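Flavocytochrome C3 fumarate reductase (Shewanella frigidimarina, PDB 1QO8) catalyses the essentially one-way reduction of fumarate to succinate in vitro, using FAD and four covalently bound c-type hemes, and may serve electron transport to ferric iron. Local coordinates at residues Q123-G128 against N146-D151; A301-L306 against A560-D565; S271-L276 against V285-H290; A136-K141 against Q263-R268. All blocks are in the same frame, centred on the assembly; numbering follows the deposited sequence.

Contact 1: residues Q123-G128 against N146-D151; sequences QVLVVG and NVILVD. With FAD (flavin-adenine dinucleotide), chain G.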
# COMPACT_ATOMS: atom_id res chain seq x y z
N GLN A 123 -31.56 7.49 5.51
CA GLN A 123 -30.74 7.21 6.68
C GLN A 123 -29.46 6.42 6.36
O GLN A 123 -28.36 6.71 6.87
CB GLN A 123 -31.72 6.46 7.62
CG GLN A 123 -32.80 7.50 7.99
CD GLN A 123 -33.74 7.01 9.05
OE1 GLN A 123 -34.06 5.81 9.13
NE2 GLN A 123 -34.10 8.00 9.86
N VAL A 124 -29.61 5.39 5.50
CA VAL A 124 -28.49 4.46 5.20
C VAL A 124 -28.31 4.36 3.69
O VAL A 124 -29.25 3.96 2.98
CB VAL A 124 -28.62 3.05 5.75
CG1 VAL A 124 -27.39 2.14 5.52
CG2 VAL A 124 -28.82 3.04 7.30
N LEU A 125 -27.16 4.81 3.21
CA LEU A 125 -26.76 4.63 1.83
C LEU A 125 -25.83 3.40 1.74
O LEU A 125 -24.77 3.42 2.38
CB LEU A 125 -25.88 5.77 1.36
CG LEU A 125 -25.80 6.22 -0.05
CD1 LEU A 125 -24.40 6.68 -0.38
CD2 LEU A 125 -26.44 5.37 -1.17
N VAL A 126 -26.23 2.44 0.89
CA VAL A 126 -25.40 1.22 0.75
C VAL A 126 -24.81 1.28 -0.65
O VAL A 126 -25.61 1.45 -1.61
CB VAL A 126 -26.18 -0.08 0.90
CG1 VAL A 126 -25.20 -1.32 0.72
CG2 VAL A 126 -26.78 -0.19 2.29
N VAL A 127 -23.48 1.36 -0.71
CA VAL A 127 -22.83 1.49 -2.01
C VAL A 127 -22.35 0.09 -2.49
O VAL A 127 -21.41 -0.43 -1.89
CB VAL A 127 -21.61 2.42 -1.87
CG1 VAL A 127 -20.92 2.69 -3.17
CG2 VAL A 127 -22.05 3.68 -1.09
N GLY A 128 -23.07 -0.49 -3.47
CA GLY A 128 -22.61 -1.79 -4.01
C GLY A 128 -23.65 -2.83 -3.66
O GLY A 128 -23.96 -3.11 -2.52
N ASN A 146 -34.53 3.80 6.87
CA ASN A 146 -34.68 3.91 5.42
C ASN A 146 -33.32 3.73 4.75
O ASN A 146 -32.26 4.14 5.28
CB ASN A 146 -35.24 5.31 5.09
CG ASN A 146 -36.59 5.55 5.76
OD1 ASN A 146 -37.55 4.79 5.67
ND2 ASN A 146 -36.71 6.66 6.47
N VAL A 147 -33.32 3.19 3.53
CA VAL A 147 -32.10 2.72 2.86
C VAL A 147 -32.17 3.09 1.38
O VAL A 147 -33.20 2.89 0.76
CB VAL A 147 -31.98 1.19 2.96
CG1 VAL A 147 -30.89 0.58 2.06
CG2 VAL A 147 -31.67 0.78 4.39
N ILE A 148 -31.08 3.60 0.82
CA ILE A 148 -30.93 3.62 -0.62
C ILE A 148 -29.82 2.59 -0.95
O ILE A 148 -28.89 2.57 -0.16
CB ILE A 148 -30.60 5.02 -1.15
CG1 ILE A 148 -31.87 5.93 -0.93
CG2 ILE A 148 -30.20 5.04 -2.61
CD1 ILE A 148 -31.58 7.37 -1.32
N LEU A 149 -29.99 1.81 -2.01
CA LEU A 149 -28.97 0.79 -2.34
C LEU A 149 -28.51 1.23 -3.71
O LEU A 149 -29.48 1.26 -4.50
CB LEU A 149 -29.54 -0.64 -2.44
CG LEU A 149 -28.65 -1.74 -3.04
CD1 LEU A 149 -27.26 -1.76 -2.35
CD2 LEU A 149 -29.30 -3.12 -2.87
N VAL A 150 -27.25 1.50 -3.98
CA VAL A 150 -26.87 1.90 -5.33
C VAL A 150 -25.84 0.95 -5.96
O VAL A 150 -24.98 0.40 -5.25
CB VAL A 150 -26.28 3.32 -5.40
CG1 VAL A 150 -27.26 4.40 -4.89
CG2 VAL A 150 -25.02 3.48 -4.54
N ASP A 151 -25.87 0.79 -7.32
CA ASP A 151 -24.79 -0.04 -7.87
C ASP A 151 -24.38 0.62 -9.16
O ASP A 151 -25.29 0.97 -9.89
CB ASP A 151 -25.24 -1.50 -8.12
CG ASP A 151 -24.04 -2.38 -8.47
OD1 ASP A 151 -23.48 -2.27 -9.56
OD2 ASP A 151 -23.70 -3.21 -7.58
PA FAD G . -19.03 -7.85 -5.02
O1A FAD G . -19.92 -9.05 -5.10
O2A FAD G . -18.09 -7.61 -5.97
O5B FAD G . -20.03 -6.70 -5.39
C5B FAD G . -19.69 -5.25 -5.27
C4B FAD G . -20.87 -4.41 -5.96
O4B FAD G . -20.42 -2.98 -5.77
C3B FAD G . -20.87 -4.58 -7.51
O3B FAD G . -21.97 -5.07 -8.13
C2B FAD G . -20.14 -3.30 -8.06
O2B FAD G . -20.59 -2.86 -9.37
C1B FAD G . -20.64 -2.31 -7.08
N9A FAD G . -19.78 -1.12 -6.96
C8A FAD G . -18.41 -1.05 -7.03
N7A FAD G . -17.98 0.18 -7.01
C5A FAD G . -19.12 0.98 -6.92
C6A FAD G . -19.33 2.43 -6.94
N6A FAD G . -18.37 3.30 -7.01
N1A FAD G . -20.63 2.80 -6.81
C2A FAD G . -21.68 1.92 -6.83
N3A FAD G . -21.58 0.58 -6.82
C4A FAD G . -20.28 0.19 -6.90
N1 FAD G . -15.37 -16.77 -2.34
C2 FAD G . -15.88 -17.68 -1.55
O2 FAD G . -15.89 -17.70 -0.37
N3 FAD G . -16.53 -18.84 -2.06
C4 FAD G . -16.61 -18.93 -3.44
O4 FAD G . -17.10 -19.91 -3.94
C4X FAD G . -15.98 -17.93 -4.30
N5 FAD G . -16.00 -18.06 -5.63
C5X FAD G . -15.49 -17.10 -6.44
C6 FAD G . -15.56 -17.30 -7.82
C7 FAD G . -15.06 -16.34 -8.67
C7M FAD G . -15.10 -16.47 -10.15
C8 FAD G . -14.52 -15.13 -8.09
C8M FAD G . -14.03 -14.05 -9.00
C9 FAD G . -14.47 -14.92 -6.74
C9A FAD G . -14.95 -15.88 -5.87
N10 FAD G . -14.93 -15.79 -4.46
C10 FAD G . -15.41 -16.76 -3.67
C1' FAD G . -14.74 -14.46 -3.81
C2' FAD G . -16.13 -13.90 -3.35
O2' FAD G . -16.98 -14.27 -4.48
C3' FAD G . -16.01 -12.36 -3.45
O3' FAD G . -14.96 -11.88 -2.60
C4' FAD G . -17.23 -11.76 -2.68
O4' FAD G . -18.38 -12.16 -3.49
C5' FAD G . -17.08 -10.20 -2.79
O5' FAD G . -18.50 -9.69 -2.38
P FAD G . -18.81 -8.20 -2.20
O1P FAD G . -20.26 -8.16 -1.75
O2P FAD G . -17.79 -7.74 -1.36
O3P FAD G . -18.52 -7.63 -3.50
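Asn146 O is gripped by two successive amides of the facing segment, firmly by Val124 N at 2.9 Å and weakly by Gln123 N. Beside this fork the Gln123 side chain turns back on the same residue: with CG anti to the carbonyl carbon (chi1 -66°) and the chain extended beyond it, OE1 receives Asn146 N at 3.1 Å, the donor tilted 27° from the amide carbonyl plane. With an alanine here the amide oxygen is gone, which would probably leave Asn146 N without this acceptor and the corner before the strand less firmly held.

From there, strands 124-127 and 147-150 run parallel, their N-H groups and carbonyls alternating across the gap as far as Gly128 N on Val150 O, 2.8 Å. One face carries Val124, Val126, Val147 and Leu149, packed against helix 131-143; Val126 CG1 meets Leu149 CD1 at 3.7 Å. On the other face, the CD2 branch of Leu125 reaches across to Val150 CG1, 3.9 Å away.

Both strands end at the cofactor. The Asp151 carboxylate spans the adenosine ribose, OD2 accepting FAD O3B at 2.6 Å and OD1 accepting O2B at 3.0 Å, while the backbone amides of Ala129 and Ala153 steady its oxygens. Gly128 CA comes so close to the ribose, 3.1 Å from FAD O4B, that a CB would collide with O4B. A parallel beta-alpha-beta unit with a glycine-rich turn after its first strand and an acidic residue at the end of its second is the signature of the Rossmann-type dinucleotide-binding fold.

Contact 2: residues A301-L306 against A560-D565; sequences AKSVVL and AKHALD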
# COMPACT_ATOMS: atom_id res chain seq x y z
N ALA A 301 -26.85 11.45 3.99
CA ALA A 301 -27.19 10.19 4.65
C ALA A 301 -26.47 10.26 6.00
O ALA A 301 -25.36 10.80 5.99
CB ALA A 301 -26.61 9.03 3.81
N LYS A 302 -27.10 9.77 7.04
CA LYS A 302 -26.44 9.64 8.31
C LYS A 302 -25.46 8.46 8.29
O LYS A 302 -24.49 8.57 9.04
CB LYS A 302 -27.44 9.45 9.45
CG LYS A 302 -28.22 10.74 9.74
CD LYS A 302 -29.20 10.52 10.93
CE LYS A 302 -29.38 11.81 11.75
NZ LYS A 302 -29.43 11.55 13.23
N SER A 303 -25.75 7.36 7.55
CA SER A 303 -24.70 6.33 7.43
C SER A 303 -24.52 5.87 5.97
O SER A 303 -25.45 5.82 5.15
CB SER A 303 -25.10 5.17 8.28
OG SER A 303 -25.06 5.35 9.65
N VAL A 304 -23.31 5.58 5.60
CA VAL A 304 -22.84 5.16 4.29
C VAL A 304 -22.06 3.84 4.52
O VAL A 304 -21.24 3.72 5.42
CB VAL A 304 -21.93 6.18 3.63
CG1 VAL A 304 -21.57 5.70 2.21
CG2 VAL A 304 -22.59 7.57 3.45
N VAL A 305 -22.47 2.77 3.84
CA VAL A 305 -21.85 1.44 3.97
C VAL A 305 -21.14 1.14 2.63
O VAL A 305 -21.81 1.12 1.58
CB VAL A 305 -22.92 0.38 4.23
CG1 VAL A 305 -22.35 -1.05 4.27
CG2 VAL A 305 -23.78 0.63 5.46
N LEU A 306 -19.85 1.07 2.63
CA LEU A 306 -19.10 0.65 1.46
C LEU A 306 -19.28 -0.86 1.28
O LEU A 306 -18.98 -1.57 2.24
CB LEU A 306 -17.58 0.92 1.65
CG LEU A 306 -17.28 2.43 1.81
CD1 LEU A 306 -15.76 2.75 2.00
CD2 LEU A 306 -17.83 3.23 0.66
N ALA A 560 -27.69 1.24 10.70
CA ALA A 560 -29.06 1.63 10.96
C ALA A 560 -29.18 2.18 12.38
O ALA A 560 -29.78 3.24 12.58
CB ALA A 560 -30.06 0.50 10.78
N LYS A 561 -28.54 1.48 13.30
CA LYS A 561 -28.48 1.88 14.69
C LYS A 561 -27.89 3.28 14.83
O LYS A 561 -28.40 4.15 15.56
CB LYS A 561 -27.73 0.82 15.52
CG LYS A 561 -28.66 -0.17 16.17
CD LYS A 561 -28.21 -1.55 16.58
CE LYS A 561 -27.03 -1.64 17.52
NZ LYS A 561 -26.69 -3.04 17.97
N HIS A 562 -26.89 3.60 13.99
CA HIS A 562 -26.24 4.90 14.09
C HIS A 562 -27.10 5.97 13.46
O HIS A 562 -27.04 7.13 13.88
CB HIS A 562 -24.88 4.80 13.39
CG HIS A 562 -24.14 6.10 13.32
ND1 HIS A 562 -24.26 6.96 12.23
CD2 HIS A 562 -23.31 6.69 14.20
CE1 HIS A 562 -23.47 7.99 12.45
NE2 HIS A 562 -22.88 7.84 13.63
N ALA A 563 -27.90 5.62 12.45
CA ALA A 563 -28.81 6.56 11.83
C ALA A 563 -30.02 6.90 12.69
O ALA A 563 -30.49 8.02 12.70
CB ALA A 563 -29.34 6.06 10.49
N LEU A 564 -30.63 5.87 13.24
CA LEU A 564 -31.70 6.05 14.22
C LEU A 564 -30.91 6.23 15.49
O LEU A 564 -29.68 6.43 15.28
CB LEU A 564 -32.40 4.71 14.36
CG LEU A 564 -32.86 4.27 12.97
CD1 LEU A 564 -33.26 2.81 12.94
CD2 LEU A 564 -33.96 5.18 12.48
N ASP A 565 -31.42 6.03 16.67
CA ASP A 565 -30.39 6.05 17.74
C ASP A 565 -31.05 6.54 19.01
O ASP A 565 -31.30 5.86 20.02
CB ASP A 565 -29.22 6.98 17.47
CG ASP A 565 -29.27 8.48 17.29
OD1 ASP A 565 -29.78 9.04 18.29
OD2 ASP A 565 -28.91 9.16 16.31
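Lys302 lies along the last turn of helix 543-563 and meets it at several points along its length. Its CB rests on Ala563, 4.0 Å from that residue's CB, in a plain methylene-methyl contact. CD then passes close over the end of the helix, 3.3 Å from Ala563 O, and CE stays near the same oxygen. Bends at chi3 and chi4 carry NZ on past this carbonyl to Asp565, where a long salt bridge of 3.9 Å to OD2 joins two exposed side chains crossing at about a right angle.

The neighbouring pair is more enclosed. His562, its CG trans to the backbone N (chi1 176°), swings its ring back toward the strand, and ND1 donates to Ser303 OG at 3.1 Å. The bond is bent, 139° at the hydrogen, and the hydroxyl oxygen sits 24° out of the ring plane. Lys302 O lies in that plane at the ring edge, 3.6 Å from CE1. Ser303 OG also bonds Ala559 O one turn back in the helix, and His562 NE2 bonds Asp522 OD1.

A buried hydroxyl thus fastens strand to helix by two bonds, whereas the outer ion pair is loose. With ND1 acting as donor and a carboxylate at NE2, the imidazole may well favour its protonated form.

Contact 3: residues S271-L276 against V285-H290; sequences SRVVKL and VGAVVH. With FAD (flavin-adenine dinucleotide), chain G.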
# COMPACT_ATOMS: atom_id res chain seq x y z
N SER A 271 -25.51 3.77 -11.29
CA SER A 271 -25.26 4.85 -10.34
C SER A 271 -23.93 4.58 -9.61
O SER A 271 -23.86 3.80 -8.66
CB SER A 271 -26.40 4.78 -9.29
OG SER A 271 -27.58 4.98 -10.08
N ARG A 272 -22.88 5.22 -10.10
CA ARG A 272 -21.57 5.14 -9.52
C ARG A 272 -21.28 6.23 -8.47
O ARG A 272 -21.30 7.47 -8.74
CB ARG A 272 -20.52 5.22 -10.64
CG ARG A 272 -19.12 5.09 -10.04
CD ARG A 272 -18.17 5.06 -11.24
NE ARG A 272 -16.90 4.53 -10.79
CZ ARG A 272 -15.78 4.65 -11.50
NH1 ARG A 272 -15.77 5.24 -12.68
NH2 ARG A 272 -14.66 4.14 -10.98
N VAL A 273 -20.97 5.71 -7.29
CA VAL A 273 -20.56 6.60 -6.21
C VAL A 273 -19.10 7.00 -6.50
O VAL A 273 -18.30 6.11 -6.83
CB VAL A 273 -20.67 5.95 -4.83
CG1 VAL A 273 -19.95 6.87 -3.81
CG2 VAL A 273 -22.12 5.71 -4.41
N VAL A 274 -18.85 8.31 -6.47
CA VAL A 274 -17.54 8.86 -6.83
C VAL A 274 -16.82 9.65 -5.76
O VAL A 274 -15.64 9.97 -5.81
CB VAL A 274 -17.69 9.70 -8.08
CG1 VAL A 274 -17.97 8.93 -9.35
CG2 VAL A 274 -18.79 10.81 -7.91
N LYS A 275 -17.47 10.00 -4.63
CA LYS A 275 -16.86 10.70 -3.55
C LYS A 275 -17.64 10.54 -2.27
O LYS A 275 -18.85 10.43 -2.35
CB LYS A 275 -16.84 12.22 -3.94
CG LYS A 275 -15.84 12.92 -3.01
CD LYS A 275 -15.67 14.39 -3.36
CE LYS A 275 -14.24 14.75 -2.91
NZ LYS A 275 -14.28 15.65 -1.72
N LEU A 276 -17.02 10.38 -1.14
CA LEU A 276 -17.74 10.41 0.13
C LEU A 276 -17.66 11.89 0.61
O LEU A 276 -16.59 12.52 0.50
CB LEU A 276 -17.09 9.50 1.17
CG LEU A 276 -16.96 8.00 0.79
CD1 LEU A 276 -15.92 7.30 1.66
CD2 LEU A 276 -18.30 7.28 0.91
N VAL A 285 -21.19 12.40 5.61
CA VAL A 285 -22.60 12.79 5.58
C VAL A 285 -23.24 12.55 4.21
O VAL A 285 -24.36 13.04 4.07
CB VAL A 285 -22.82 14.28 5.92
CG1 VAL A 285 -22.48 14.55 7.39
CG2 VAL A 285 -22.03 15.21 5.01
N GLY A 286 -22.68 11.75 3.32
CA GLY A 286 -23.48 11.35 2.12
C GLY A 286 -22.40 11.17 1.03
O GLY A 286 -21.26 10.91 1.43
N ALA A 287 -22.74 11.29 -0.25
CA ALA A 287 -21.77 10.82 -1.24
C ALA A 287 -22.26 11.36 -2.55
O ALA A 287 -23.48 11.54 -2.64
CB ALA A 287 -21.91 9.26 -1.25
N VAL A 288 -21.38 11.68 -3.47
CA VAL A 288 -21.76 12.07 -4.80
C VAL A 288 -21.81 10.84 -5.68
O VAL A 288 -20.87 10.00 -5.76
CB VAL A 288 -20.72 13.04 -5.37
CG1 VAL A 288 -21.17 13.56 -6.74
CG2 VAL A 288 -20.48 14.24 -4.42
N VAL A 289 -22.96 10.73 -6.32
CA VAL A 289 -23.36 9.76 -7.29
C VAL A 289 -23.31 10.35 -8.71
O VAL A 289 -23.77 11.45 -9.00
CB VAL A 289 -24.82 9.31 -7.09
CG1 VAL A 289 -25.19 8.21 -8.10
CG2 VAL A 289 -25.05 8.82 -5.69
N HIS A 290 -22.61 9.64 -9.60
CA HIS A 290 -22.76 9.84 -11.02
C HIS A 290 -23.71 8.81 -11.61
O HIS A 290 -23.36 7.63 -11.70
CB HIS A 290 -21.38 9.81 -11.67
CG HIS A 290 -21.50 10.01 -13.14
ND1 HIS A 290 -20.48 9.67 -13.95
CD2 HIS A 290 -22.47 10.49 -13.95
CE1 HIS A 290 -20.79 9.91 -15.22
NE2 HIS A 290 -21.99 10.44 -15.23
PA FAD G . -19.03 -7.85 -5.02
O1A FAD G . -19.92 -9.05 -5.10
O2A FAD G . -18.09 -7.61 -5.97
O5B FAD G . -20.03 -6.70 -5.39
C5B FAD G . -19.69 -5.25 -5.27
C4B FAD G . -20.87 -4.41 -5.96
O4B FAD G . -20.42 -2.98 -5.77
C3B FAD G . -20.87 -4.58 -7.51
O3B FAD G . -21.97 -5.07 -8.13
C2B FAD G . -20.14 -3.30 -8.06
O2B FAD G . -20.59 -2.86 -9.37
C1B FAD G . -20.64 -2.31 -7.08
N9A FAD G . -19.78 -1.12 -6.96
C8A FAD G . -18.41 -1.05 -7.03
N7A FAD G . -17.98 0.18 -7.01
C5A FAD G . -19.12 0.98 -6.92
C6A FAD G . -19.33 2.43 -6.94
N6A FAD G . -18.37 3.30 -7.01
N1A FAD G . -20.63 2.80 -6.81
C2A FAD G . -21.68 1.92 -6.83
N3A FAD G . -21.58 0.58 -6.82
C4A FAD G . -20.28 0.19 -6.90
N1 FAD G . -15.37 -16.77 -2.34
C2 FAD G . -15.88 -17.68 -1.55
O2 FAD G . -15.89 -17.70 -0.37
N3 FAD G . -16.53 -18.84 -2.06
C4 FAD G . -16.61 -18.93 -3.44
O4 FAD G . -17.10 -19.91 -3.94
C4X FAD G . -15.98 -17.93 -4.30
N5 FAD G . -16.00 -18.06 -5.63
C5X FAD G . -15.49 -17.10 -6.44
C6 FAD G . -15.56 -17.30 -7.82
C7 FAD G . -15.06 -16.34 -8.67
C7M FAD G . -15.10 -16.47 -10.15
C8 FAD G . -14.52 -15.13 -8.09
C8M FAD G . -14.03 -14.05 -9.00
C9 FAD G . -14.47 -14.92 -6.74
C9A FAD G . -14.95 -15.88 -5.87
N10 FAD G . -14.93 -15.79 -4.46
C10 FAD G . -15.41 -16.76 -3.67
C1' FAD G . -14.74 -14.46 -3.81
C2' FAD G . -16.13 -13.90 -3.35
O2' FAD G . -16.98 -14.27 -4.48
C3' FAD G . -16.01 -12.36 -3.45
O3' FAD G . -14.96 -11.88 -2.60
C4' FAD G . -17.23 -11.76 -2.68
O4' FAD G . -18.38 -12.16 -3.49
C5' FAD G . -17.08 -10.20 -2.79
O5' FAD G . -18.50 -9.69 -2.38
P FAD G . -18.81 -8.20 -2.20
O1P FAD G . -20.26 -8.16 -1.75
O2P FAD G . -17.79 -7.74 -1.36
O3P FAD G . -18.52 -7.63 -3.50
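Backbone hydrogen bonds carry the pairing of Arg272 with His290, each amide bonding the other's carbonyl. His290 N reaches Arg272 O at 2.7 Å, while Arg272 N approaches His290 O from above the carbonyl plane, 36° out of it. Further on, Val274 N points almost perfectly at Val288 O, 2.7 Å and 179° at the hydrogen, but Val288 N returns its bond to Lys275 O. Val274 and Lys275 therefore both face Val288, a classic beta bulge that shifts the register by one.

Among the side-chain contacts, Val273 CG1 touches Ala287 CB at 4.0 Å on the face turned to Val127 and Val150 of the Rossmann sheet. At the bulge, chi1 of -70° sets Val274 CG2 between its own backbone N and carbonyl carbon; there it lies close to Val288 O, at 3.1 Å a tight fit, and meets Val288 CG1 at 3.8 Å.

Cofactor bonds use the opposite backbone edge of strand 271-278. Val273 N donates to FAD N1A at 3.0 Å and Val273 O accepts from N6A at 2.8 Å. Arg272 lays CG 3.6 Å from N6A, then extends its guanidinium to salt bridges with Asp102 and Asp339.

One strand edge is thus spent on the hairpin and the other on the base. Because a single residue's amide and carbonyl present a donor and an acceptor together, they match adenine's N1 and N6 amino group; guanine, with those roles reversed, would not be read this way.

Contact 4: residues A136-K141 against Q263-R268; sequences ASLAAK and QGIDTR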
# COMPACT_ATOMS: atom_id res chain seq x y z
N ALA A 136 -26.23 -5.93 3.86
CA ALA A 136 -26.25 -4.71 4.63
C ALA A 136 -27.62 -4.01 4.44
O ALA A 136 -28.24 -3.59 5.42
CB ALA A 136 -25.05 -3.80 4.22
N SER A 137 -28.10 -3.78 3.24
CA SER A 137 -29.44 -3.25 2.99
C SER A 137 -30.59 -3.91 3.73
O SER A 137 -31.45 -3.18 4.27
CB SER A 137 -29.81 -3.34 1.51
OG SER A 137 -28.79 -2.56 0.86
N LEU A 138 -30.69 -5.22 3.69
CA LEU A 138 -31.77 -5.96 4.34
C LEU A 138 -31.64 -5.84 5.85
O LEU A 138 -32.68 -5.74 6.57
CB LEU A 138 -31.82 -7.44 3.94
CG LEU A 138 -32.29 -7.75 2.51
CD1 LEU A 138 -31.64 -9.01 1.92
CD2 LEU A 138 -33.81 -7.85 2.43
N ALA A 139 -30.42 -5.90 6.42
CA ALA A 139 -30.29 -5.70 7.86
C ALA A 139 -30.58 -4.25 8.25
O ALA A 139 -30.96 -3.95 9.41
CB ALA A 139 -28.91 -6.08 8.37
N ALA A 140 -30.30 -3.30 7.35
CA ALA A 140 -30.55 -1.91 7.78
C ALA A 140 -32.08 -1.69 7.78
O ALA A 140 -32.56 -1.01 8.70
CB ALA A 140 -29.78 -0.89 7.02
N LYS A 141 -32.79 -2.25 6.81
CA LYS A 141 -34.24 -2.16 6.71
C LYS A 141 -34.90 -2.92 7.86
O LYS A 141 -35.77 -2.35 8.53
CB LYS A 141 -34.72 -2.72 5.39
CG LYS A 141 -36.05 -2.32 4.76
CD LYS A 141 -36.02 -0.87 4.35
CE LYS A 141 -36.41 -0.54 2.94
NZ LYS A 141 -37.85 -0.80 2.61
N GLN A 263 -38.94 -6.54 0.35
CA GLN A 263 -38.91 -5.62 1.46
C GLN A 263 -38.94 -4.17 0.97
O GLN A 263 -38.64 -3.32 1.79
CB GLN A 263 -37.59 -5.73 2.25
CG GLN A 263 -37.41 -7.02 3.03
CD GLN A 263 -38.36 -6.99 4.22
OE1 GLN A 263 -38.29 -6.03 5.00
NE2 GLN A 263 -39.20 -8.01 4.27
N GLY A 264 -39.14 -3.90 -0.29
CA GLY A 264 -39.16 -2.61 -0.90
C GLY A 264 -37.88 -1.82 -1.05
O GLY A 264 -37.85 -0.61 -1.32
N ILE A 265 -36.73 -2.48 -0.90
CA ILE A 265 -35.45 -1.89 -1.27
C ILE A 265 -35.24 -2.10 -2.76
O ILE A 265 -34.99 -3.30 -3.13
CB ILE A 265 -34.32 -2.64 -0.58
CG1 ILE A 265 -34.58 -2.69 0.93
CG2 ILE A 265 -33.00 -1.98 -0.96
CD1 ILE A 265 -33.67 -3.70 1.61
N ASP A 266 -35.35 -1.06 -3.57
CA ASP A 266 -35.00 -1.28 -4.97
C ASP A 266 -33.54 -0.90 -5.20
O ASP A 266 -33.16 0.21 -4.77
CB ASP A 266 -35.98 -0.52 -5.87
CG ASP A 266 -37.37 -1.17 -5.76
OD1 ASP A 266 -37.53 -2.23 -5.09
OD2 ASP A 266 -38.31 -0.59 -6.37
N THR A 267 -32.73 -1.65 -5.92
CA THR A 267 -31.42 -1.12 -6.25
C THR A 267 -31.45 0.02 -7.26
O THR A 267 -32.08 -0.10 -8.33
CB THR A 267 -30.53 -2.29 -6.69
OG1 THR A 267 -29.29 -1.84 -7.33
CG2 THR A 267 -31.41 -3.01 -7.65
N ARG A 268 -30.71 1.10 -7.05
CA ARG A 268 -30.54 2.07 -8.14
C ARG A 268 -29.34 1.65 -8.97
O ARG A 268 -28.23 1.82 -8.49
CB ARG A 268 -30.31 3.45 -7.54
CG ARG A 268 -30.75 4.77 -8.04
CD ARG A 268 -30.62 5.93 -6.98
NE ARG A 268 -31.80 6.00 -6.11
CZ ARG A 268 -32.15 7.19 -5.52
NH1 ARG A 268 -31.37 8.26 -5.71
NH2 ARG A 268 -33.23 7.31 -4.76
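Lys141 starts with CG trans to the main-chain nitrogen (chi1 -157°) and then kinks at chi2, 66°, and twice more, a folded course that carries its ammonium group to the loop after helix 248-262. Ile265 comes the other way, its CG1 anti to its carbonyl carbon and its tip extended, and the two chains slide past each other in opposite senses. Their flanks are pressed together, Lys141 CE lying 3.5 Å from Ile265 CG1, closer than usual for two carbons. NZ ends on Gln263 O at 2.8 Å, in the carbonyl plane, with 155° at the oxygen. A methionine in place of Lys141 would lose the ammonium group, is likely to leave Gln263 O without this donor, and could set the loop freer to shift.

Ile265 CD1 pushes on over the helix backbone, 3.5 Å from Ser137 O and 3.9 Å from Ser137 CB. Beside it, Leu138 CD2 meets Gln263 CG at 3.7 Å, the side chains crossing at about a right angle. Leu138 also packs on Leu256 and Ala259, so helix 131-143, the crossover between strands 124-127 and 147-150, is tied to helix 248-262 and to the loop running into edge strand 267-268, which pairs with strand 147-150.

How the contacts relate
Contacts 1 and 3 are buried strand pairings, one parallel and one antiparallel, that meet on the adenosine end of FAD: contact 1 offers a carboxylate to the ribose, contact 3 backbone atoms to the base, and Val127 and Val150 pack on Val273 between them. Contacts 2 and 4 are partly buried and rely on side chains, each with a lysine on its outer side. Both flank the sheet of contact 1: contact 2 sets the end of helix 543-563 on strand 303-306, the neighbour of 124-127, and contact 4 leads into edge strand 267-268, whose Arg268 pairs with 146-151. The helix of contact 4 is the crossover of contact 1, and its Ala140 touches Ala560 of contact 2.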